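PDB 1M2W: mannitol dehydrogenase from Pseudomonas fluorescens, which probably catalyses the NAD-dependent interconversion of D-mannitol and D-fructose, with the dinucleotide and the sugar alcohol bound close together between its two domains. Local coordinates for residues I131-Y136 with S379-K384; I232-S237 with I367-E372; Q263-D268 with D286-Y291; E399-A404 with E470-S475. One frame throughout, in Å; residues are numbered along the deposited sequence.

Contacts 1, 2 and 3 each join the Rossmann part of the chain to the C-terminal part, whereas contact 4 pairs two helices within the latter. Contact 1 is buried, its centre about 8 Å from the centre of the chain; contact 4 is peripheral, at about 27 Å, and contacts 2 and 3 are partly buried. Contacts 1 and 2 both touch NAD, through loops 131-136 and 232-237; their C-terminal sides lie on or lead into the consecutive helices 378-385 and 371-375. Strand 227-230 leads into the loop of contact 2 and pairs with strand 263-267 of contact 3. Water bridges dominate contact 1, amide pairing contact 2, a capped helix start contact 3, and salt bridges contact 4.

Contact 1 of 4, residues I131-Y136 with S379-K384; sequences ITEGGY and SSKFPK. With NAD (nicotinamide-adenine-dinucleotide), chain C; MTL (D-mannitol), chain D.
Gly134 and Glu133 rest against Ser380 and Lys384 where a type I beta turn (Thr132 to Gly135), following strand 126-129 of the Rossmann domain, meets helix 378-385 of the C-terminal domain. The van der Waals part depends on the absence of a side chain: the CA atoms of Gly134 and Ser380 lie 4.8 Å apart, and a beta carbon on Gly134 would clash with Ser380 OG, already 3.7 Å from Gly134 CA. Lys384, bent at its second torsion (chi2 55°), brings CE to 3.4 Å from Glu133 O.

Polar links between the segments run through water. One water accepts from Lys384 NZ and donates to Glu133 O and to Ser380 O, the latter at 2.8 Å; that ammonium forms a salt bridge with Asp140. A second water donates to Thr132 OG1 at 2.7 Å and makes weak bonds with Gly134 N and Ser380 OG, whose stronger partner is Asp377.

The ligand bonds show the contact to be part of the active-site cleft. Glu133, an NAD(+)-binding residue, turns its carboxylate back at chi2 (86°) toward the nicotinamide ribose, and its OE1 accepts from NAD O3D at 3.1 Å; OE2 has a weak bond from Asn191. From the helix, Lys381 reaches past this carboxylate with its chain extended beyond CG. Its NZ, which also donates to the carbonyls of Val374 and Ser376, gives a hydrogen bond to mannitol O6 at 2.9 Å.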
# COMPACT_ATOMS: atom_id res chain seq x y z
N ILE A 131 -2.86 5.18 3.98
CA ILE A 131 -2.92 6.49 3.34
C ILE A 131 -1.95 6.63 2.15
O ILE A 131 -1.69 7.74 1.66
CB ILE A 131 -2.66 7.61 4.39
CG1 ILE A 131 -1.25 7.42 5.01
CG2 ILE A 131 -3.79 7.60 5.47
CD1 ILE A 131 -0.79 8.59 5.92
N THR A 132 -1.48 5.47 1.68
CA THR A 132 -0.56 5.27 0.55
C THR A 132 0.91 5.54 0.89
O THR A 132 1.23 6.20 1.89
CB THR A 132 -0.91 6.09 -0.72
OG1 THR A 132 -0.48 7.43 -0.53
CG2 THR A 132 -2.44 6.00 -1.05
N GLU A 133 1.80 5.02 0.05
CA GLU A 133 3.22 5.16 0.28
C GLU A 133 3.73 6.59 0.41
O GLU A 133 4.71 6.84 1.10
CB GLU A 133 4.00 4.44 -0.83
CG GLU A 133 3.77 2.90 -0.80
CD GLU A 133 2.53 2.47 -1.57
OE1 GLU A 133 1.77 3.32 -2.09
OE2 GLU A 133 2.30 1.24 -1.66
N GLY A 134 3.08 7.52 -0.26
CA GLY A 134 3.57 8.88 -0.15
C GLY A 134 2.69 9.73 0.75
O GLY A 134 2.79 10.97 0.76
N GLY A 135 1.85 9.09 1.55
CA GLY A 135 0.95 9.86 2.42
C GLY A 135 1.54 10.44 3.69
O GLY A 135 0.88 11.23 4.37
N TYR A 136 2.77 10.09 4.02
CA TYR A 136 3.37 10.53 5.28
C TYR A 136 4.12 11.86 5.26
O TYR A 136 4.57 12.33 6.31
CB TYR A 136 4.28 9.42 5.82
CG TYR A 136 3.48 8.17 6.11
CD1 TYR A 136 3.05 7.33 5.07
CD2 TYR A 136 3.08 7.86 7.42
CE1 TYR A 136 2.23 6.24 5.33
CE2 TYR A 136 2.26 6.75 7.69
CZ TYR A 136 1.84 5.96 6.63
OH TYR A 136 0.99 4.91 6.89
N SER A 379 6.13 8.20 -8.40
CA SER A 379 6.92 9.22 -7.73
C SER A 379 7.05 8.91 -6.24
O SER A 379 8.10 9.18 -5.64
CB SER A 379 6.35 10.64 -7.99
OG SER A 379 5.04 10.80 -7.43
N SER A 380 5.99 8.36 -5.64
CA SER A 380 6.03 8.00 -4.21
C SER A 380 6.61 6.58 -3.99
O SER A 380 7.20 6.30 -2.94
CB SER A 380 4.62 7.99 -3.60
OG SER A 380 3.97 9.23 -3.81
N LYS A 381 6.37 5.67 -4.93
CA LYS A 381 6.83 4.28 -4.76
C LYS A 381 8.32 4.05 -4.97
O LYS A 381 8.93 3.22 -4.27
CB LYS A 381 6.04 3.36 -5.71
CG LYS A 381 4.57 3.17 -5.30
CD LYS A 381 3.76 2.45 -6.40
CE LYS A 381 2.29 2.19 -5.95
NZ LYS A 381 1.54 1.66 -7.15
N PHE A 382 8.94 4.78 -5.90
CA PHE A 382 10.35 4.55 -6.17
C PHE A 382 11.23 4.66 -4.93
O PHE A 382 12.08 3.79 -4.68
CB PHE A 382 10.88 5.46 -7.29
CG PHE A 382 10.86 4.81 -8.65
CD1 PHE A 382 9.79 5.03 -9.54
CD2 PHE A 382 11.84 3.90 -9.00
CE1 PHE A 382 9.72 4.33 -10.78
CE2 PHE A 382 11.79 3.20 -10.23
CZ PHE A 382 10.71 3.43 -11.12
N PRO A 383 11.06 5.74 -4.14
CA PRO A 383 11.93 5.81 -2.95
C PRO A 383 11.73 4.72 -1.89
O PRO A 383 12.60 4.51 -1.06
CB PRO A 383 11.66 7.23 -2.37
CG PRO A 383 10.24 7.59 -2.96
CD PRO A 383 10.33 7.00 -4.37
N LYS A 384 10.57 4.07 -1.90
CA LYS A 384 10.26 3.00 -0.96
C LYS A 384 10.61 1.60 -1.48
O LYS A 384 11.11 0.75 -0.73
CB LYS A 384 8.76 2.99 -0.64
CG LYS A 384 8.32 3.85 0.52
CD LYS A 384 8.75 5.26 0.37
CE LYS A 384 8.04 6.11 1.42
NZ LYS A 384 8.40 7.55 1.20
PA NAD C . -7.43 2.06 -2.85
O1A NAD C . -7.18 2.94 -3.96
O2A NAD C . -8.51 0.96 -2.83
O5B NAD C . -7.68 2.96 -1.52
C5B NAD C . -6.66 3.92 -1.13
C4B NAD C . -7.32 4.53 0.14
O4B NAD C . -6.35 5.55 0.66
C3B NAD C . -8.57 5.40 -0.13
O3B NAD C . -9.30 5.31 1.08
C2B NAD C . -7.99 6.78 -0.40
O2B NAD C . -8.92 7.87 -0.38
C1B NAD C . -6.97 6.85 0.73
N9A NAD C . -5.98 7.87 0.53
C8A NAD C . -5.19 8.21 -0.56
N7A NAD C . -4.36 9.22 -0.33
C5A NAD C . -4.64 9.55 1.00
C6A NAD C . -4.06 10.53 1.82
N6A NAD C . -3.09 11.37 1.45
N1A NAD C . -4.55 10.64 3.14
C2A NAD C . -5.57 9.80 3.63
N3A NAD C . -6.16 8.80 2.85
C4A NAD C . -5.64 8.72 1.53
O3 NAD C . -6.06 1.33 -2.50
PN NAD C . -5.62 0.06 -1.64
O1N NAD C . -5.61 -1.19 -2.46
O2N NAD C . -6.49 0.07 -0.45
O5D NAD C . -4.09 0.45 -1.28
C5D NAD C . -3.92 1.42 -0.19
C4D NAD C . -2.56 1.30 0.45
O4D NAD C . -2.38 0.16 1.33
C3D NAD C . -1.31 1.29 -0.50
O3D NAD C . -0.99 2.58 -0.97
C2D NAD C . -0.21 0.58 0.32
O2D NAD C . 0.65 1.40 1.16
C1D NAD C . -1.03 -0.43 1.11
N1N NAD C . -1.15 -1.74 0.42
C2N NAD C . -1.93 -2.06 -0.75
C3N NAD C . -1.81 -3.39 -1.22
C7N NAD C . -2.56 -3.82 -2.49
O7N NAD C . -2.31 -5.02 -3.01
N7N NAD C . -3.35 -2.93 -3.02
C4N NAD C . -0.95 -4.34 -0.56
C5N NAD C . -0.22 -3.94 0.60
C6N NAD C . -0.31 -2.67 1.08
O1 MTL D . 1.14 -7.05 -0.70
C1 MTL D . 1.41 -6.73 -2.08
C2 MTL D . 1.22 -5.23 -2.24
O2 MTL D . 2.12 -4.48 -1.37
C3 MTL D . 1.39 -4.82 -3.71
O3 MTL D . 0.24 -5.34 -4.44
C4 MTL D . 1.43 -3.27 -3.83
O4 MTL D . 0.11 -2.73 -3.67
C5 MTL D . 1.95 -2.87 -5.21
O5 MTL D . 3.31 -3.27 -5.35
C6 MTL D . 1.83 -1.32 -5.44
O6 MTL D . 2.56 -1.00 -6.62
O HOH W 1 0.80 8.92 -2.38
O HOH W 2 7.00 8.12 -0.84

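Contact 2 of 4, residues I232-S237 with I367-E372; sequences ITPMTS and IADQLE. With NAD (nicotinamide-adenine-dinucleotide), chain C.
Gln370 treats Met235 as a neighbouring strand would: its side-chain amide pairs with both backbone groups of this one residue, although neither segment is a strand here. Met235 N donates to Gln370 OE1 at 2.9 Å, and Gln370 NE2 returns a bond to Met235 O at 3.0 Å. The second bond is nearly straight (169°) and lies close to the glutamine's amide plane, yet the nitrogen sits 40° out of the carbonyl plane of Met235. A bend at chi2 (95°) turns the amide to face the loop, and the selenomethionine methyl of Met235 lies over its stem, CE being 3.7 Å from Gln370 CB. Cut back to an alanine, Gln370 would lose its amide, and Met235 N and O would probably be left without these mates.

Beside this pairing, Pro234 meets Ile367 at about a right angle, its CD 3.8 Å from Ile367 CD1; strand 256-258 packs on both through Val257. Ile232 places CG2 3.5 Å from Asp369 OD2, while Asp369 OD1 makes a salt bridge with Arg373, a residue that also bonds the mannitol.

The loop serves the cofactor too: Thr233 N donates to NAD O7N at 3.0 Å, and Thr233 O accepts a weak bond from NAD N7N. The carboxamides of nicotinamide and Gln370 thus pair with backbone on either side of Pro234, suggesting that the C-terminal domain probably helps set the loop that meets the nicotinamide.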
# COMPACT_ATOMS: atom_id res chain seq x y z
N ILE A 232 -2.13 -9.20 -2.32
CA ILE A 232 -2.38 -8.53 -3.60
C ILE A 232 -3.88 -8.31 -3.73
O ILE A 232 -4.69 -9.24 -3.62
CB ILE A 232 -1.81 -9.36 -4.74
CG1 ILE A 232 -0.27 -9.40 -4.60
CG2 ILE A 232 -2.24 -8.78 -6.10
CD1 ILE A 232 0.38 -10.46 -5.53
N THR A 233 -4.24 -7.05 -3.97
CA THR A 233 -5.65 -6.63 -4.07
C THR A 233 -5.82 -5.69 -5.27
O THR A 233 -5.44 -4.52 -5.21
CB THR A 233 -6.03 -5.86 -2.74
OG1 THR A 233 -5.70 -6.70 -1.61
CG2 THR A 233 -7.54 -5.55 -2.68
N PRO A 234 -6.38 -6.17 -6.37
CA PRO A 234 -6.60 -5.35 -7.57
C PRO A 234 -7.63 -4.23 -7.37
O PRO A 234 -8.37 -4.17 -6.35
CB PRO A 234 -7.17 -6.35 -8.60
CG PRO A 234 -6.78 -7.70 -8.08
CD PRO A 234 -6.86 -7.56 -6.58
N MSE A 235 -7.70 -3.33 -8.35
CA MSE A 235 -8.71 -2.29 -8.26
C MSE A 235 -10.05 -2.91 -8.61
O MSE A 235 -10.15 -3.90 -9.36
CB MSE A 235 -8.42 -1.14 -9.25
CG MSE A 235 -7.05 -0.52 -9.01
SE MSE A 235 -6.74 1.01 -10.26
CE MSE A 235 -6.81 0.09 -11.97
N THR A 236 -11.09 -2.30 -8.06
CA THR A 236 -12.46 -2.72 -8.29
C THR A 236 -12.73 -2.71 -9.79
O THR A 236 -12.20 -1.87 -10.53
CB THR A 236 -13.44 -1.69 -7.59
OG1 THR A 236 -14.80 -2.01 -7.93
CG2 THR A 236 -13.17 -0.27 -8.08
N SER A 237 -13.52 -3.65 -10.27
CA SER A 237 -13.91 -3.65 -11.69
C SER A 237 -15.32 -4.17 -11.88
O SER A 237 -15.81 -5.02 -11.11
CB SER A 237 -12.97 -4.52 -12.55
OG SER A 237 -13.21 -5.90 -12.40
N ILE A 367 -6.81 -13.53 -11.13
CA ILE A 367 -7.00 -12.26 -10.43
C ILE A 367 -7.04 -10.99 -11.27
O ILE A 367 -7.64 -10.00 -10.86
CB ILE A 367 -5.94 -12.12 -9.28
CG1 ILE A 367 -6.32 -11.00 -8.30
CG2 ILE A 367 -4.54 -11.91 -9.83
CD1 ILE A 367 -5.58 -11.16 -6.96
N ALA A 368 -6.39 -11.00 -12.43
CA ALA A 368 -6.37 -9.80 -13.29
C ALA A 368 -5.97 -8.48 -12.59
O ALA A 368 -6.69 -7.47 -12.62
CB ALA A 368 -7.77 -9.61 -13.97
N ASP A 369 -4.79 -8.48 -11.97
CA ASP A 369 -4.32 -7.29 -11.28
C ASP A 369 -3.83 -6.31 -12.38
O ASP A 369 -3.06 -6.70 -13.24
CB ASP A 369 -3.17 -7.70 -10.36
CG ASP A 369 -2.80 -6.59 -9.39
OD1 ASP A 369 -3.63 -5.68 -9.24
OD2 ASP A 369 -1.72 -6.63 -8.78
N GLN A 370 -4.33 -5.08 -12.34
CA GLN A 370 -4.04 -4.07 -13.37
C GLN A 370 -2.68 -3.43 -13.27
O GLN A 370 -2.31 -2.96 -12.21
CB GLN A 370 -5.09 -2.96 -13.29
CG GLN A 370 -6.53 -3.49 -13.33
CD GLN A 370 -7.16 -3.69 -11.95
OE1 GLN A 370 -6.47 -3.75 -10.95
NE2 GLN A 370 -8.50 -3.80 -11.92
N LEU A 371 -1.94 -3.40 -14.39
CA LEU A 371 -0.64 -2.76 -14.37
C LEU A 371 -0.87 -1.28 -14.08
O LEU A 371 -0.01 -0.63 -13.51
CB LEU A 371 0.09 -2.94 -15.72
CG LEU A 371 0.58 -4.36 -16.00
CD1 LEU A 371 1.44 -4.29 -17.26
CD2 LEU A 371 1.40 -4.88 -14.83
N GLU A 372 -2.05 -0.74 -14.43
CA GLU A 372 -2.28 0.67 -14.11
C GLU A 372 -2.21 0.88 -12.59
O GLU A 372 -1.73 1.92 -12.12
CB GLU A 372 -3.67 1.17 -14.58
CG GLU A 372 -3.89 2.59 -14.12
CD GLU A 372 -5.18 3.23 -14.63
OE1 GLU A 372 -5.08 4.27 -15.35
OE2 GLU A 372 -6.27 2.71 -14.28
PA NAD C . -7.43 2.06 -2.85
O1A NAD C . -7.18 2.94 -3.96
O2A NAD C . -8.51 0.96 -2.83
O5B NAD C . -7.68 2.96 -1.52
C5B NAD C . -6.66 3.92 -1.13
C4B NAD C . -7.32 4.53 0.14
O4B NAD C . -6.35 5.55 0.66
C3B NAD C . -8.57 5.40 -0.13
O3B NAD C . -9.30 5.31 1.08
C2B NAD C . -7.99 6.78 -0.40
O2B NAD C . -8.92 7.87 -0.38
C1B NAD C . -6.97 6.85 0.73
N9A NAD C . -5.98 7.87 0.53
C8A NAD C . -5.19 8.21 -0.56
N7A NAD C . -4.36 9.22 -0.33
C5A NAD C . -4.64 9.55 1.00
C6A NAD C . -4.06 10.53 1.82
N6A NAD C . -3.09 11.37 1.45
N1A NAD C . -4.55 10.64 3.14
C2A NAD C . -5.57 9.80 3.63
N3A NAD C . -6.16 8.80 2.85
C4A NAD C . -5.64 8.72 1.53
O3 NAD C . -6.06 1.33 -2.50
PN NAD C . -5.62 0.06 -1.64
O1N NAD C . -5.61 -1.19 -2.46
O2N NAD C . -6.49 0.07 -0.45
O5D NAD C . -4.09 0.45 -1.28
C5D NAD C . -3.92 1.42 -0.19
C4D NAD C . -2.56 1.30 0.45
O4D NAD C . -2.38 0.16 1.33
C3D NAD C . -1.31 1.29 -0.50
O3D NAD C . -0.99 2.58 -0.97
C2D NAD C . -0.21 0.58 0.32
O2D NAD C . 0.65 1.40 1.16
C1D NAD C . -1.03 -0.43 1.11
N1N NAD C . -1.15 -1.74 0.42
C2N NAD C . -1.93 -2.06 -0.75
C3N NAD C . -1.81 -3.39 -1.22
C7N NAD C . -2.56 -3.82 -2.49
O7N NAD C . -2.31 -5.02 -3.01
N7N NAD C . -3.35 -2.93 -3.02
C4N NAD C . -0.95 -4.34 -0.56
C5N NAD C . -0.22 -3.94 0.60
C6N NAD C . -0.31 -2.67 1.08

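Contact 3 of 4, residues Q263-D268 with D286-Y291; sequences QWVLED and DDVTPY
Val288, Glu267 and Val265 bury most of this contact, in which strand 263-267, the middle strand of a three-stranded mixed sheet, meets the start of the long helix 289-313. Val288 turns its side chain to the strand, and Val288 CG1 lies 3.9 Å from Leu266 C and 4.5 Å from Val265 CG1. This branch therefore sits against backbone as much as against side chain.

Glu267 supplies the polar link. With its chain extended beyond CG, it carries OE2 to Val288 N, which donates at 3.2 Å along an almost straight line (168°) to the lone pair facing away from the other oxygen. The second carboxylate oxygen, OE1, accepts from Asn226. Asp287 OD1 is only 4.2 Å from Glu267 OE2, a pair of like charges that would tend to raise proton affinity; the N-H groups that each receives probably offset this. Asp287 OD1 itself caps the helix start, accepting from Thr289 N at 3.0 Å, well above the carboxylate plane, and from Thr289 OG1.

Val265 reaches further along the helix, to Tyr291, whose side chain also touches Val346 and Pro347. With CG1 anti to the backbone N (chi1 -175°), the valine sets this methyl over one ring face as a CH-pi contact. CG1 stands 4.0 Å from the ring centroid, 13° off the normal, and CG2 lies 4.1 Å from Tyr291 CD2.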
# COMPACT_ATOMS: atom_id res chain seq x y z
N GLN A 263 -0.53 -12.13 4.57
CA GLN A 263 0.47 -12.18 5.65
C GLN A 263 0.51 -10.86 6.40
O GLN A 263 0.27 -9.81 5.81
CB GLN A 263 1.86 -12.47 5.06
CG GLN A 263 2.92 -12.67 6.17
CD GLN A 263 4.20 -13.36 5.69
OE1 GLN A 263 4.53 -13.34 4.51
NE2 GLN A 263 4.94 -13.98 6.66
N TRP A 264 0.78 -10.93 7.71
CA TRP A 264 0.87 -9.69 8.49
C TRP A 264 1.88 -9.99 9.62
O TRP A 264 1.67 -10.92 10.41
CB TRP A 264 -0.50 -9.37 9.09
CG TRP A 264 -0.60 -7.99 9.76
CD1 TRP A 264 0.38 -7.03 9.85
CD2 TRP A 264 -1.77 -7.45 10.37
NE1 TRP A 264 -0.14 -5.89 10.50
CE2 TRP A 264 -1.46 -6.14 10.82
CE3 TRP A 264 -3.07 -7.95 10.59
CZ2 TRP A 264 -2.41 -5.32 11.48
CZ3 TRP A 264 -4.01 -7.16 11.24
CH2 TRP A 264 -3.68 -5.84 11.68
N VAL A 265 2.98 -9.25 9.64
CA VAL A 265 4.00 -9.40 10.69
C VAL A 265 4.08 -8.05 11.39
O VAL A 265 4.27 -7.01 10.73
CB VAL A 265 5.34 -9.80 10.09
CG1 VAL A 265 6.36 -10.09 11.20
CG2 VAL A 265 5.13 -11.09 9.25
N LEU A 266 3.95 -8.07 12.71
CA LEU A 266 3.86 -6.81 13.47
C LEU A 266 4.66 -6.80 14.78
O LEU A 266 4.82 -7.86 15.41
CB LEU A 266 2.34 -6.67 13.80
CG LEU A 266 1.51 -5.64 14.51
CD1 LEU A 266 1.61 -4.30 13.83
CD2 LEU A 266 0.06 -6.10 14.45
N GLU A 267 5.10 -5.61 15.19
CA GLU A 267 5.79 -5.43 16.47
C GLU A 267 4.64 -5.24 17.46
O GLU A 267 3.64 -4.55 17.17
CB GLU A 267 6.71 -4.18 16.44
CG GLU A 267 7.74 -4.33 15.29
CD GLU A 267 9.08 -3.59 15.47
OE1 GLU A 267 9.06 -2.47 16.02
OE2 GLU A 267 10.14 -4.14 15.00
N ASP A 268 4.75 -5.85 18.62
CA ASP A 268 3.65 -5.76 19.59
C ASP A 268 3.86 -4.54 20.45
O ASP A 268 4.34 -4.62 21.62
CB ASP A 268 3.62 -7.05 20.45
CG ASP A 268 2.34 -7.19 21.25
OD1 ASP A 268 1.52 -6.26 21.23
OD2 ASP A 268 2.15 -8.24 21.91
N ASP A 286 9.91 -9.56 17.43
CA ASP A 286 10.68 -8.55 18.13
C ASP A 286 11.39 -7.65 17.12
O ASP A 286 11.87 -6.58 17.45
CB ASP A 286 11.69 -9.21 19.09
CG ASP A 286 11.01 -10.17 20.12
OD1 ASP A 286 10.11 -9.74 20.89
OD2 ASP A 286 11.39 -11.37 20.17
N ASP A 287 11.48 -8.09 15.87
CA ASP A 287 12.13 -7.27 14.86
C ASP A 287 11.52 -7.52 13.49
O ASP A 287 11.77 -8.55 12.87
CB ASP A 287 13.63 -7.57 14.77
CG ASP A 287 14.37 -6.59 13.89
OD1 ASP A 287 13.75 -5.64 13.36
OD2 ASP A 287 15.59 -6.76 13.73
N VAL A 288 10.74 -6.56 13.01
CA VAL A 288 10.10 -6.76 11.72
C VAL A 288 11.00 -6.39 10.58
O VAL A 288 10.72 -6.76 9.46
CB VAL A 288 8.78 -5.93 11.55
CG1 VAL A 288 7.84 -6.16 12.69
CG2 VAL A 288 9.11 -4.47 11.40
N THR A 289 12.14 -5.73 10.84
CA THR A 289 12.98 -5.29 9.73
C THR A 289 13.33 -6.32 8.64
O THR A 289 13.23 -6.03 7.45
CB THR A 289 14.29 -4.61 10.24
OG1 THR A 289 13.94 -3.53 11.13
CG2 THR A 289 15.06 -4.05 9.07
N PRO A 290 13.76 -7.53 9.03
CA PRO A 290 14.11 -8.54 8.02
C PRO A 290 12.92 -8.87 7.11
O PRO A 290 13.10 -9.11 5.92
CB PRO A 290 14.55 -9.76 8.85
CG PRO A 290 15.00 -9.14 10.21
CD PRO A 290 14.02 -8.00 10.41
N TYR A 291 11.72 -8.92 7.70
CA TYR A 291 10.49 -9.24 6.97
C TYR A 291 10.12 -8.12 6.01
O TYR A 291 9.76 -8.37 4.85
CB TYR A 291 9.32 -9.43 7.92
CG TYR A 291 9.52 -10.61 8.83
CD1 TYR A 291 10.12 -10.45 10.06
CD2 TYR A 291 9.07 -11.89 8.46
CE1 TYR A 291 10.29 -11.53 10.93
CE2 TYR A 291 9.25 -12.99 9.32
CZ TYR A 291 9.86 -12.80 10.55
OH TYR A 291 10.09 -13.87 11.41

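Contact 4 of 4, residues E399-A404 with E470-S475; sequences ETERAA and ERCYGS
The guanidinium of Arg471 overlaps the carboxylate end of Glu401, its NE and NH2 both turned to one oxygen. Arg471 NH2 donates to Glu401 OE1 at 3.0 Å, and its NE adds a weak bond to the same atom at 3.2 Å. The oxygen lies at the edge of the guanidinium, close to its plane, but the two flat groups stand 76° apart, and NH2 comes to the acceptor from 52° above the carboxylate plane. The result is a forked grip on one atom. Arg471 gets there by placing CG between its backbone N and carbonyl carbon (chi1 59°) and stretching the chain straight to NE.

Glu399 widens the bridge into a network. Its OE1 has a long salt bridge to Arg471 NH2, 3.9 Å, and caps the start of helix 401-413 by accepting from Glu401 N at 3.0 Å. Beneath the charges, Cys472 SG sits 3.6 Å from Glu401 CG, on the side of helix 463-489 that also touches Leu405 and Ala408.

With a glutamine in place of Glu401 the negative charge would be gone, probably leaving Arg471 just the long salt bridge to Glu399 in this contact and Lys491, which also bridges to Glu401 OE1, without that mate. Two cations thus converge on one carboxylate oxygen, so the charge of Glu401 is likely to be well compensated while it ties helix 401-413 both to helix 463-489 and to the chain that follows it.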
# COMPACT_ATOMS: atom_id res chain seq x y z
N GLU A 399 26.86 -4.21 -10.15
CA GLU A 399 26.15 -3.94 -11.41
C GLU A 399 24.79 -3.30 -11.14
O GLU A 399 23.97 -3.87 -10.43
CB GLU A 399 25.94 -5.25 -12.18
CG GLU A 399 25.16 -5.05 -13.48
CD GLU A 399 25.89 -4.12 -14.43
OE1 GLU A 399 25.46 -2.96 -14.65
OE2 GLU A 399 26.94 -4.56 -14.95
N THR A 400 24.55 -2.12 -11.71
CA THR A 400 23.28 -1.44 -11.49
C THR A 400 22.31 -1.51 -12.68
O THR A 400 21.16 -1.06 -12.56
CB THR A 400 23.50 0.08 -11.17
OG1 THR A 400 24.12 0.72 -12.29
CG2 THR A 400 24.37 0.26 -9.90
N GLU A 401 22.74 -2.05 -13.81
CA GLU A 401 21.89 -2.03 -15.01
C GLU A 401 20.47 -2.60 -14.89
O GLU A 401 19.54 -2.02 -15.44
CB GLU A 401 22.58 -2.67 -16.21
CG GLU A 401 21.94 -2.25 -17.56
CD GLU A 401 22.79 -2.67 -18.79
OE1 GLU A 401 24.02 -2.86 -18.63
OE2 GLU A 401 22.21 -2.78 -19.91
N ARG A 402 20.28 -3.70 -14.19
CA ARG A 402 18.90 -4.23 -14.08
C ARG A 402 18.00 -3.25 -13.31
O ARG A 402 16.82 -3.05 -13.67
CB ARG A 402 18.86 -5.57 -13.39
CG ARG A 402 19.37 -6.73 -14.27
CD ARG A 402 19.55 -8.00 -13.44
NE ARG A 402 20.58 -7.84 -12.42
CZ ARG A 402 21.88 -8.07 -12.61
NH1 ARG A 402 22.35 -8.50 -13.80
NH2 ARG A 402 22.73 -7.84 -11.63
N ALA A 403 18.55 -2.67 -12.25
CA ALA A 403 17.82 -1.71 -11.43
C ALA A 403 17.65 -0.38 -12.20
O ALA A 403 16.60 0.30 -12.09
CB ALA A 403 18.58 -1.48 -10.10
N ALA A 404 18.67 0.02 -12.96
CA ALA A 404 18.56 1.25 -13.72
C ALA A 404 17.48 1.12 -14.79
O ALA A 404 16.82 2.12 -15.16
CB ALA A 404 19.90 1.60 -14.41
N GLU A 470 21.13 5.90 -18.82
CA GLU A 470 21.07 6.44 -20.17
C GLU A 470 21.04 5.38 -21.26
O GLU A 470 20.27 5.53 -22.22
CB GLU A 470 22.24 7.41 -20.41
CG GLU A 470 22.12 8.62 -19.47
CD GLU A 470 23.20 9.67 -19.69
OE1 GLU A 470 24.29 9.32 -20.18
OE2 GLU A 470 22.97 10.84 -19.33
N ARG A 471 21.83 4.33 -21.13
CA ARG A 471 21.84 3.32 -22.19
C ARG A 471 20.55 2.50 -22.18
O ARG A 471 20.04 2.13 -23.25
CB ARG A 471 23.09 2.42 -22.12
CG ARG A 471 23.33 1.64 -20.86
CD ARG A 471 24.67 0.86 -20.95
NE ARG A 471 24.87 0.01 -19.77
CZ ARG A 471 25.66 0.30 -18.73
NH1 ARG A 471 26.37 1.43 -18.68
NH2 ARG A 471 25.69 -0.54 -17.71
N CYS A 472 20.00 2.25 -20.99
CA CYS A 472 18.74 1.52 -20.91
C CYS A 472 17.63 2.36 -21.56
O CYS A 472 16.79 1.83 -22.28
CB CYS A 472 18.35 1.27 -19.43
SG CYS A 472 19.25 -0.08 -18.69
N TYR A 473 17.59 3.66 -21.25
CA TYR A 473 16.56 4.51 -21.81
C TYR A 473 16.70 4.56 -23.33
O TYR A 473 15.73 4.35 -24.05
CB TYR A 473 16.64 5.92 -21.21
CG TYR A 473 15.64 6.88 -21.82
CD1 TYR A 473 14.34 6.95 -21.32
CD2 TYR A 473 15.99 7.69 -22.90
CE1 TYR A 473 13.39 7.82 -21.90
CE2 TYR A 473 15.04 8.55 -23.50
CZ TYR A 473 13.75 8.61 -22.99
OH TYR A 473 12.79 9.43 -23.57
N GLY A 474 17.92 4.79 -23.84
CA GLY A 474 18.09 4.82 -25.29
C GLY A 474 17.66 3.52 -25.93
O GLY A 474 17.00 3.49 -26.99
N SER A 475 18.02 2.41 -25.30
CA SER A 475 17.67 1.11 -25.85
C SER A 475 16.15 0.91 -25.88
O SER A 475 15.58 0.37 -26.84
CB SER A 475 18.31 -0.00 -25.03
OG SER A 475 18.04 -1.27 -25.59